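Local coordinates for protein alkaline phosphatase (Thermus thermophilus, PDB 7KWD) that probably hydrolyses phosphate monoesters under alkaline conditions, working as a homodimer with two zinc ions and one magnesium ion in its active site, at residues A[59-62]-A[68-71]; A[206-211]-A[215-220]; A[249-254]-A[294-299]; A[301-304]-A[309-312]. All coordinates share one frame; numbering follows the deposited sequence.

Contact 1 of 4, residues A[59-62]-A[68-71]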
loop_
_atom_site.group_PDB
_atom_site.type_symbol
_atom_site.label_atom_id
_atom_site.label_comp_id
_atom_site.label_asym_id
_atom_site.label_seq_id
_atom_site.Cartn_x
_atom_site.Cartn_y
_atom_site.Cartn_z
ATOM N N ALA A 59 -10.894 2.057 -9.567
ATOM C CA ALA A 59 -11.629 1.067 -10.334
ATOM C C ALA A 59 -13.109 1.371 -10.318
ATOM O O ALA A 59 -13.779 1.285 -11.352
ATOM C CB ALA A 59 -11.370 -0.332 -9.773
ATOM N N TYR A 60 -13.636 1.748 -9.152
ATOM C CA TYR A 60 -15.069 1.995 -9.053
ATOM C C TYR A 60 -15.491 3.139 -9.972
ATOM O O TYR A 60 -16.511 3.062 -10.662
ATOM C CB TYR A 60 -15.444 2.293 -7.605
ATOM C CG TYR A 60 -16.951 2.352 -7.392
ATOM C CD1 TYR A 60 -17.639 3.522 -7.572
ATOM C CD2 TYR A 60 -17.686 1.209 -7.055
ATOM C CE1 TYR A 60 -19.011 3.575 -7.418
ATOM C CE2 TYR A 60 -19.073 1.272 -6.880
ATOM C CZ TYR A 60 -19.720 2.439 -7.069
ATOM O OH TYR A 60 -21.095 2.515 -6.925
ATOM N N ALA A 61 -14.742 4.237 -9.960
ATOM C CA ALA A 61 -15.100 5.360 -10.822
ATOM C C ALA A 61 -15.141 4.930 -12.293
ATOM O O ALA A 61 -16.088 5.249 -13.025
ATOM C CB ALA A 61 -14.117 6.512 -10.596
ATOM N N ARG A 62 -14.124 4.197 -12.745
ATOM C CA ARG A 62 -14.082 3.805 -14.147
ATOM C C ARG A 62 -15.172 2.789 -14.451
ATOM O O ARG A 62 -16.000 2.994 -15.346
ATOM C CB ARG A 62 -12.716 3.231 -14.501
ATOM C CG ARG A 62 -11.661 4.305 -14.789
ATOM C CD ARG A 62 -10.220 3.715 -14.666
ATOM N NE ARG A 62 -9.208 4.658 -15.151
ATOM C CZ ARG A 62 -8.927 4.854 -16.432
ATOM N NH1 ARG A 62 -9.555 4.181 -17.402
ATOM N NH2 ARG A 62 -8.020 5.752 -16.753
ATOM N N VAL A 68 -13.023 8.766 -15.027
ATOM C CA VAL A 68 -11.699 8.708 -14.418
ATOM C C VAL A 68 -11.698 9.566 -13.157
ATOM O O VAL A 68 -12.000 10.752 -13.214
ATOM C CB VAL A 68 -10.620 9.177 -15.390
ATOM C CG1 VAL A 68 -9.254 9.114 -14.745
ATOM C CG2 VAL A 68 -10.693 8.331 -16.648
ATOM N N LEU A 69 -11.351 8.961 -12.026
ATOM C CA LEU A 69 -11.201 9.669 -10.771
ATOM C C LEU A 69 -10.267 10.862 -10.909
ATOM O O LEU A 69 -9.189 10.756 -11.495
ATOM C CB LEU A 69 -10.649 8.657 -9.762
ATOM C CG LEU A 69 -10.745 8.883 -8.272
ATOM C CD1 LEU A 69 -12.155 8.719 -7.806
ATOM C CD2 LEU A 69 -9.837 7.879 -7.593
ATOM N N ALA A 70 -10.677 12.008 -10.360
ATOM C CA ALA A 70 -9.818 13.178 -10.450
ATOM C C ALA A 70 -8.448 12.904 -9.829
ATOM O O ALA A 70 -7.422 13.347 -10.348
ATOM C CB ALA A 70 -10.470 14.387 -9.796
ATOM N N LEU A 71 -8.409 12.166 -8.732
ATOM C CA LEU A 71 -7.127 11.863 -8.106
ATOM C C LEU A 71 -6.238 11.056 -9.059
ATOM O O LEU A 71 -5.029 11.289 -9.129
ATOM C CB LEU A 71 -7.349 11.118 -6.783
ATOM C CG LEU A 71 -6.084 10.893 -5.977
ATOM C CD1 LEU A 71 -5.301 12.184 -5.773
ATOM C CD2 LEU A 71 -6.373 10.184 -4.637
#
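Arg62 and Val68 run side by side and point the same way across the tight corner that joins helix 51-65 to helix 70-75, with Leu69 at the N-cap position of the second helix. One valine methyl does most of the touching. Val68 CG2 lies over a face of the guanidinium, offset toward its rim, at 3.7 Å from Arg62 NH2 and 3.9 Å from Arg62 CZ. The arginine chain is extended from CG to NE, and its last torsion (chi4 -79°) swings the flat group across that line, presenting a face rather than an edge to the methyl. Arg62 NH2 also forms a salt bridge with Glu72 on the second helix, so the guanidinium is held both by charge and by the valine methyl over one face. Pro20 and Gly22 of the second subunit pack on Arg62 and Val68, which places this side of the corner at the dimer interface. From helix 283-306, the Asp294 carboxylate takes the backbone N-H groups of Ala70 and Leu71, which probably helps to hold the first turn of the second helix. The Ala61-Leu69 pair is smaller and apolar. With CG anti to the leucine N (chi1 -161°), Leu69 brings CD1 to the alanine methyl: Ala61 CB, pointing at the corner, lies 4.0 Å from Leu69 N and 4.1 Å from Leu69 CD1.

Contact 2 of 4, residues A[206-211]-A[215-220]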
loop_
_atom_site.group_PDB
_atom_site.type_symbol
_atom_site.label_atom_id
_atom_site.label_comp_id
_atom_site.label_asym_id
_atom_site.label_seq_id
_atom_site.Cartn_x
_atom_site.Cartn_y
_atom_site.Cartn_z
ATOM N N GLY A 206 -20.139 34.474 12.187
ATOM C CA GLY A 206 -21.422 33.899 11.848
ATOM C C GLY A 206 -21.416 32.439 12.241
ATOM O O GLY A 206 -20.468 31.705 11.937
ATOM N N VAL A 207 -22.449 32.023 12.966
ATOM C CA VAL A 207 -22.559 30.662 13.466
ATOM C C VAL A 207 -23.621 29.962 12.645
ATOM O O VAL A 207 -24.760 30.440 12.561
ATOM C CB VAL A 207 -22.918 30.639 14.956
ATOM C CG1 VAL A 207 -22.986 29.227 15.446
ATOM C CG2 VAL A 207 -21.891 31.408 15.755
ATOM N N VAL A 208 -23.258 28.830 12.055
ATOM C CA VAL A 208 -24.152 28.072 11.197
ATOM C C VAL A 208 -24.134 26.628 11.656
ATOM O O VAL A 208 -23.105 26.110 12.092
ATOM C CB VAL A 208 -23.772 28.160 9.693
ATOM C CG1 VAL A 208 -24.192 29.533 9.116
ATOM C CG2 VAL A 208 -22.282 27.877 9.509
ATOM N N ARG A 209 -25.261 25.969 11.516
ATOM C CA ARG A 209 -25.402 24.632 12.080
ATOM C C ARG A 209 -26.061 23.666 11.122
ATOM O O ARG A 209 -26.181 22.483 11.462
ATOM C CB ARG A 209 -26.237 24.679 13.383
ATOM C CG ARG A 209 -25.713 25.608 14.482
ATOM C CD ARG A 209 -26.630 25.487 15.712
ATOM N NE ARG A 209 -26.107 26.104 16.919
ATOM C CZ ARG A 209 -26.072 27.415 17.149
ATOM N NH1 ARG A 209 -26.493 28.295 16.222
ATOM N NH2 ARG A 209 -25.601 27.845 18.316
ATOM N N THR A 210 -26.481 24.121 9.951
ATOM C CA THR A 210 -27.062 23.261 8.939
ATOM C C THR A 210 -26.509 23.623 7.573
ATOM O O THR A 210 -25.985 24.728 7.377
ATOM C CB THR A 210 -28.586 23.412 8.849
ATOM O OG1 THR A 210 -28.888 24.719 8.330
ATOM C CG2 THR A 210 -29.205 23.282 10.207
ATOM N N PRO A 211 -26.670 22.735 6.598
ATOM C CA PRO A 211 -26.275 23.077 5.223
ATOM C C PRO A 211 -26.952 24.332 4.720
ATOM O O PRO A 211 -26.315 25.175 4.053
ATOM C CB PRO A 211 -26.708 21.842 4.423
ATOM C CG PRO A 211 -26.829 20.743 5.424
ATOM C CD PRO A 211 -27.149 21.357 6.749
ATOM N N VAL A 215 -24.988 27.836 3.467
ATOM C CA VAL A 215 -24.932 28.414 2.132
ATOM C C VAL A 215 -25.558 29.800 2.122
ATOM O O VAL A 215 -25.069 30.690 1.400
ATOM C CB VAL A 215 -25.579 27.451 1.120
ATOM C CG1 VAL A 215 -27.105 27.331 1.322
ATOM C CG2 VAL A 215 -25.264 27.908 -0.267
ATOM N N ARG A 216 -26.581 30.009 2.949
ATOM C CA ARG A 216 -27.244 31.306 3.047
ATOM C C ARG A 216 -26.348 32.353 3.688
ATOM O O ARG A 216 -26.535 33.554 3.474
ATOM C CB ARG A 216 -28.520 31.208 3.903
ATOM C CG ARG A 216 -29.772 30.621 3.233
ATOM C CD ARG A 216 -30.777 30.004 4.278
ATOM N NE ARG A 216 -30.617 30.575 5.632
ATOM C CZ ARG A 216 -31.094 30.046 6.773
ATOM N NH1 ARG A 216 -31.786 28.899 6.762
ATOM N NH2 ARG A 216 -30.868 30.674 7.935
ATOM N N SER A 217 -25.390 31.931 4.503
ATOM C CA SER A 217 -24.673 32.899 5.318
ATOM C C SER A 217 -23.910 33.885 4.448
ATOM O O SER A 217 -23.284 33.510 3.457
ATOM C CB SER A 217 -23.687 32.208 6.254
ATOM O OG SER A 217 -23.042 33.186 7.055
ATOM N N ASN A 218 -23.941 35.146 4.846
ATOM C CA ASN A 218 -23.074 36.161 4.262
ATOM C C ASN A 218 -22.115 36.737 5.296
ATOM O O ASN A 218 -21.547 37.822 5.092
ATOM C CB ASN A 218 -23.919 37.246 3.602
ATOM C CG ASN A 218 -24.393 36.825 2.224
ATOM O OD1 ASN A 218 -25.565 36.966 1.888
ATOM N ND2 ASN A 218 -23.486 36.254 1.432
ATOM N N ALA A 219 -21.943 36.034 6.410
ATOM C CA ALA A 219 -20.940 36.409 7.390
ATOM C C ALA A 219 -19.568 36.195 6.773
ATOM O O ALA A 219 -19.350 35.247 6.017
ATOM C CB ALA A 219 -21.095 35.587 8.670
ATOM N N THR A 220 -18.661 37.106 7.075
ATOM C CA THR A 220 -17.288 37.025 6.584
ATOM C C THR A 220 -16.511 35.907 7.266
ATOM O O THR A 220 -15.850 35.106 6.598
ATOM C CB THR A 220 -16.635 38.386 6.814
ATOM O OG1 THR A 220 -17.237 39.336 5.921
ATOM C CG2 THR A 220 -15.148 38.358 6.577
#
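Gly206 and Ala219 bring their backbones close at one end of this small loop of chain, CA to CA 5.1 Å, while Pro211 and Val215 close the other end with a helical hydrogen bond. There Val215 N gives its hydrogen to Pro211 O at 3.0 Å, with an N-H...O angle of 156°. Between the two ends the chain leaves strand 206-208, makes the short helix 211-216 and doubles back. Thr210 is the N-cap of that helix, its OG1 bonded to Glu213 N. Strand, helix and the following strand 222-225, which pairs parallel with 206-208, form a beta-alpha-beta crossover at the surface of the alpha/beta fold. Inside the turn, Val208 CG1 meets Ser217 CB at 3.9 Å, and both side chains also rest on Leu222. Ser217 holds OG anti to its own N (chi1 -178°), which directs the hydroxyl forward along the chain to accept from Ala219 N at 3.1 Å, an ST turn just past the helix. Val215 puts CG1 between its N and carbonyl carbon (chi1 69°), 3.6 Å from Pro211 O, which sets this methyl beside the acceptor of the helical bond. At the tight end Ala219 CB presses on Gly206 CA at 3.6 Å; a beta carbon on the glycine would stand only 2.4 Å from Ala219 CB. Arg257 NE takes up Ala219 O.

Contact 3 of 4, residues A[249-254]-A[294-299]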
loop_
_atom_site.group_PDB
_atom_site.type_symbol
_atom_site.label_atom_id
_atom_site.label_comp_id
_atom_site.label_asym_id
_atom_site.label_seq_id
_atom_site.Cartn_x
_atom_site.Cartn_y
_atom_site.Cartn_z
ATOM N N GLU A 249 -19.584 21.010 0.046
ATOM C CA GLU A 249 -20.398 22.159 0.451
ATOM C C GLU A 249 -19.664 23.020 1.466
ATOM O O GLU A 249 -19.799 24.248 1.470
ATOM C CB GLU A 249 -21.739 21.688 1.035
ATOM C CG GLU A 249 -22.769 21.303 -0.046
ATOM C CD GLU A 249 -24.019 20.585 0.479
ATOM O OE1 GLU A 249 -23.960 19.822 1.476
ATOM O OE2 GLU A 249 -25.076 20.785 -0.140
ATOM N N MET A 250 -18.915 22.389 2.362
ATOM C CA MET A 250 -18.158 23.151 3.352
ATOM C C MET A 250 -17.012 23.908 2.691
ATOM O O MET A 250 -16.818 25.097 2.960
ATOM C CB MET A 250 -17.651 22.205 4.446
ATOM C CG MET A 250 -18.762 21.750 5.402
ATOM S SD MET A 250 -18.206 20.868 6.861
ATOM C CE MET A 250 -17.965 19.273 6.406
ATOM N N VAL A 251 -16.267 23.260 1.783
ATOM C CA VAL A 251 -15.214 23.988 1.065
ATOM C C VAL A 251 -15.796 25.150 0.246
ATOM O O VAL A 251 -15.217 26.247 0.204
ATOM C CB VAL A 251 -14.405 23.017 0.188
ATOM C CG1 VAL A 251 -13.424 23.779 -0.648
ATOM C CG2 VAL A 251 -13.645 21.994 1.070
ATOM N N GLN A 252 -16.933 24.932 -0.435
ATOM C CA GLN A 252 -17.516 26.013 -1.244
ATOM C C GLN A 252 -17.769 27.260 -0.404
ATOM O O GLN A 252 -17.633 28.383 -0.908
ATOM C CB GLN A 252 -18.826 25.562 -1.893
ATOM C CG GLN A 252 -18.644 24.485 -2.923
ATOM C CD GLN A 252 -19.959 23.997 -3.526
ATOM O OE1 GLN A 252 -20.808 23.394 -2.837
ATOM N NE2 GLN A 252 -20.107 24.191 -4.842
ATOM N N ALA A 253 -18.102 27.084 0.879
ATOM C CA ALA A 253 -18.313 28.235 1.748
ATOM C C ALA A 253 -16.999 28.844 2.207
ATOM O O ALA A 253 -16.899 30.065 2.366
ATOM C CB ALA A 253 -19.159 27.833 2.966
ATOM N N ALA A 254 -15.980 28.020 2.441
ATOM C CA ALA A 254 -14.755 28.546 3.029
ATOM C C ALA A 254 -13.879 29.233 1.993
ATOM O O ALA A 254 -13.278 30.274 2.271
ATOM C CB ALA A 254 -13.969 27.419 3.697
ATOM N N ASP A 294 -12.923 13.369 -3.842
ATOM C CA ASP A 294 -12.618 13.605 -5.247
ATOM C C ASP A 294 -13.393 14.798 -5.771
ATOM O O ASP A 294 -12.861 15.607 -6.541
ATOM C CB ASP A 294 -12.910 12.338 -6.061
ATOM C CG ASP A 294 -11.989 12.184 -7.253
ATOM O OD1 ASP A 294 -10.766 11.994 -7.048
ATOM O OD2 ASP A 294 -12.483 12.253 -8.386
ATOM N N GLU A 295 -14.636 14.956 -5.338
ATOM C CA GLU A 295 -15.385 16.142 -5.751
ATOM C C GLU A 295 -14.713 17.402 -5.246
ATOM O O GLU A 295 -14.726 18.447 -5.913
ATOM C CB GLU A 295 -16.820 16.092 -5.232
ATOM C CG GLU A 295 -17.682 15.053 -5.921
ATOM C CD GLU A 295 -19.121 15.047 -5.381
ATOM O OE1 GLU A 295 -19.608 13.949 -5.008
ATOM O OE2 GLU A 295 -19.752 16.138 -5.316
ATOM N N VAL A 296 -14.147 17.333 -4.037
ATOM C CA VAL A 296 -13.452 18.490 -3.469
ATOM C C VAL A 296 -12.206 18.804 -4.277
ATOM O O VAL A 296 -11.905 19.972 -4.560
ATOM C CB VAL A 296 -13.110 18.243 -1.987
ATOM C CG1 VAL A 296 -12.198 19.359 -1.442
ATOM C CG2 VAL A 296 -14.405 18.147 -1.147
ATOM N N LEU A 297 -11.466 17.762 -4.662
ATOM C CA LEU A 297 -10.261 17.922 -5.476
ATOM C C LEU A 297 -10.546 18.742 -6.714
ATOM O O LEU A 297 -9.758 19.621 -7.085
ATOM C CB LEU A 297 -9.768 16.551 -5.867
ATOM C CG LEU A 297 -8.302 16.238 -6.056
ATOM C CD1 LEU A 297 -7.438 16.809 -4.970
ATOM C CD2 LEU A 297 -8.229 14.688 -6.119
ATOM N N GLU A 298 -11.668 18.457 -7.363
ATOM C CA GLU A 298 -12.029 19.153 -8.578
ATOM C C GLU A 298 -12.235 20.612 -8.284
ATOM O O GLU A 298 -11.760 21.469 -9.031
ATOM C CB GLU A 298 -13.278 18.516 -9.165
ATOM C CG GLU A 298 -12.934 17.174 -9.789
ATOM C CD GLU A 298 -14.078 16.508 -10.516
ATOM O OE1 GLU A 298 -15.237 16.685 -10.083
ATOM O OE2 GLU A 298 -13.802 15.777 -11.500
ATOM N N LEU A 299 -12.866 20.910 -7.149
ATOM C CA LEU A 299 -13.028 22.288 -6.718
ATOM C C LEU A 299 -11.689 22.960 -6.452
ATOM O O LEU A 299 -11.451 24.101 -6.858
ATOM C CB LEU A 299 -13.883 22.320 -5.458
ATOM C CG LEU A 299 -14.904 23.439 -5.460
ATOM C CD1 LEU A 299 -15.895 23.226 -6.603
ATOM C CD2 LEU A 299 -15.571 23.413 -4.110
#
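Val251 forks between two side chains of the neighbouring helix and carries the buried part of this contact. Its CG2 meets Val296 CG1 at 3.9 Å, the two valines crossing at a slant, and its CG1 lies 4.1 Å from Leu299 CD2, where the side chains slide past each other in opposite directions. With CG1 anti to the backbone N (chi1 174°) and CG2 beside that N, the two methyls are divided between the two partners. On the sheet side, Val251 touches Val139 of strand 135-140 and Val296 touches Phe44 of strand 40-46. Helices 247-259 and 283-306 thus lie together over the central strands of the alpha/beta core. Their short segments run nearly parallel, at 23°, with axes 10.2 Å apart. The side chain of Val251 is about 9 Å from that of Glu270, a magnesium ligand, without touching the site. Toward solvent the contact thins to one pair, which is nevertheless its closest: Gln252, exposed, crosses the partly exposed Leu299 at about a right angle, and Gln252 CG lies against the leucine methyl, 3.5 Å from Leu299 CD2.

Contact 4 of 4, residues A[301-304]-A[309-312]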
loop_
_atom_site.group_PDB
_atom_site.type_symbol
_atom_site.label_atom_id
_atom_site.label_comp_id
_atom_site.label_asym_id
_atom_site.label_seq_id
_atom_site.Cartn_x
_atom_site.Cartn_y
_atom_site.Cartn_z
ATOM N N THR A 301 -8.584 22.141 -7.447
ATOM C CA THR A 301 -7.704 22.325 -8.597
ATOM C C THR A 301 -8.232 23.437 -9.500
ATOM O O THR A 301 -7.465 24.270 -9.996
ATOM C CB THR A 301 -7.526 21.025 -9.378
ATOM O OG1 THR A 301 -8.788 20.506 -9.797
ATOM C CG2 THR A 301 -6.807 20.015 -8.538
ATOM N N ALA A 302 -9.544 23.517 -9.668
ATOM C CA ALA A 302 -10.092 24.609 -10.470
ATOM C C ALA A 302 -9.771 25.953 -9.833
ATOM O O ALA A 302 -9.444 26.909 -10.537
ATOM C CB ALA A 302 -11.595 24.423 -10.658
ATOM N N PHE A 303 -9.816 26.039 -8.500
ATOM C CA PHE A 303 -9.359 27.261 -7.839
ATOM C C PHE A 303 -7.876 27.543 -8.123
ATOM O O PHE A 303 -7.494 28.681 -8.424
ATOM C CB PHE A 303 -9.596 27.189 -6.332
ATOM C CG PHE A 303 -9.253 28.475 -5.617
ATOM C CD1 PHE A 303 -7.972 28.692 -5.138
ATOM C CD2 PHE A 303 -10.193 29.477 -5.461
ATOM C CE1 PHE A 303 -7.640 29.870 -4.509
ATOM C CE2 PHE A 303 -9.870 30.658 -4.825
ATOM C CZ PHE A 303 -8.583 30.860 -4.355
ATOM N N VAL A 304 -7.016 26.529 -8.030
ATOM C CA VAL A 304 -5.595 26.786 -8.272
ATOM C C VAL A 304 -5.374 27.220 -9.722
ATOM O O VAL A 304 -4.558 28.098 -9.997
ATOM C CB VAL A 304 -4.755 25.549 -7.910
ATOM C CG1 VAL A 304 -3.292 25.762 -8.254
ATOM C CG2 VAL A 304 -4.883 25.257 -6.408
ATOM N N ASP A 309 -1.019 32.009 -7.819
ATOM C CA ASP A 309 -0.256 32.296 -6.603
ATOM C C ASP A 309 -0.542 31.280 -5.480
ATOM O O ASP A 309 -0.064 31.472 -4.355
ATOM C CB ASP A 309 -0.536 33.729 -6.125
ATOM C CG ASP A 309 -1.994 33.951 -5.732
ATOM O OD1 ASP A 309 -2.826 33.014 -5.880
ATOM O OD2 ASP A 309 -2.301 35.059 -5.261
ATOM N N THR A 310 -1.230 30.180 -5.784
ATOM C CA THR A 310 -1.728 29.246 -4.771
ATOM C C THR A 310 -1.154 27.861 -5.003
ATOM O O THR A 310 -1.248 27.331 -6.119
ATOM C CB THR A 310 -3.253 29.150 -4.820
ATOM O OG1 THR A 310 -3.824 30.451 -4.643
ATOM C CG2 THR A 310 -3.765 28.176 -3.755
ATOM N N LEU A 311 -0.606 27.268 -3.942
ATOM C CA LEU A 311 -0.114 25.898 -3.989
ATOM C C LEU A 311 -1.108 24.955 -3.320
ATOM O O LEU A 311 -1.586 25.234 -2.219
ATOM C CB LEU A 311 1.247 25.785 -3.307
ATOM C CG LEU A 311 1.713 24.331 -3.150
ATOM C CD1 LEU A 311 2.020 23.740 -4.522
ATOM C CD2 LEU A 311 2.937 24.245 -2.272
ATOM N N LEU A 312 -1.388 23.826 -3.969
ATOM C CA LEU A 312 -2.227 22.794 -3.398
ATOM C C LEU A 312 -1.362 21.584 -3.092
ATOM O O LEU A 312 -0.714 21.026 -3.987
ATOM C CB LEU A 312 -3.384 22.412 -4.330
ATOM C CG LEU A 312 -4.087 21.122 -3.950
ATOM C CD1 LEU A 312 -4.746 21.236 -2.575
ATOM C CD2 LEU A 312 -5.062 20.754 -5.026
#
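Thr310 OG1, set at the ring edge of Phe303, is gripped by two polar partners. It donates to Asp309 OD1 at 3.0 Å, coming from above the carboxylate plane, and is also hydrogen-bonded to Asn40 ND2 on strand 40-46. Asp309 OD2 in turn forms a salt bridge with Arg39, which steadies the carboxylate. The ring approaches the hydroxyl near its own plane, Phe303 CE1 lying 3.9 Å from Thr310 OG1; CG anti to the phenylalanine N (chi1 -175°) carries the ring there. Val304 wedges in beside them. Its CG1 comes to 3.3 Å from Thr310 O, while its CG2 touches Leu312 CB at 3.8 Å and Thr310 CG2 at 4.1 Å. Replacing Thr310 with a valine would probably leave Asn40 ND2 and Asp309 OD1 without their shared hydroxyl and the Asp309 carboxylate held mainly by its salt bridge to Arg39. One turn back along the helix, Thr301 CG2 meets Leu312 CD2 at 4.0 Å, its OG1 being bonded to Leu297 O. Tyr443 of strand 438-443 lies against Thr301, Val304 and Leu312. Here the end of helix 283-306 folds back onto the start of strand 310-325, which runs parallel to strand 40-46 and leads to the zinc ligands Asp317 and His318: the helix-to-strand connection of an alpha/beta core, here of the alkaline phosphatase fold.

From the N terminus, contact 1 closes the short corner between helices 51-65 and 70-75. Contact 2 closes the small helical turn after strand 206-208, at the surface. Contact 3 spans a longer stretch, bringing helix 247-259 to helix 283-306 past strand 265-271, and contact 4 closes the loop by which that second helix returns to strand 310-325. The four follow in series; none nests in or crosses another. Helix 283-306 is the common thread: Asp294 links contacts 1 and 3, and contact 4 begins two residues beyond contact 3. Contact 2 touches none of the others, though its nearest atoms come within about 5 Å of contact 3; from contact 1 they are about 22 Å away.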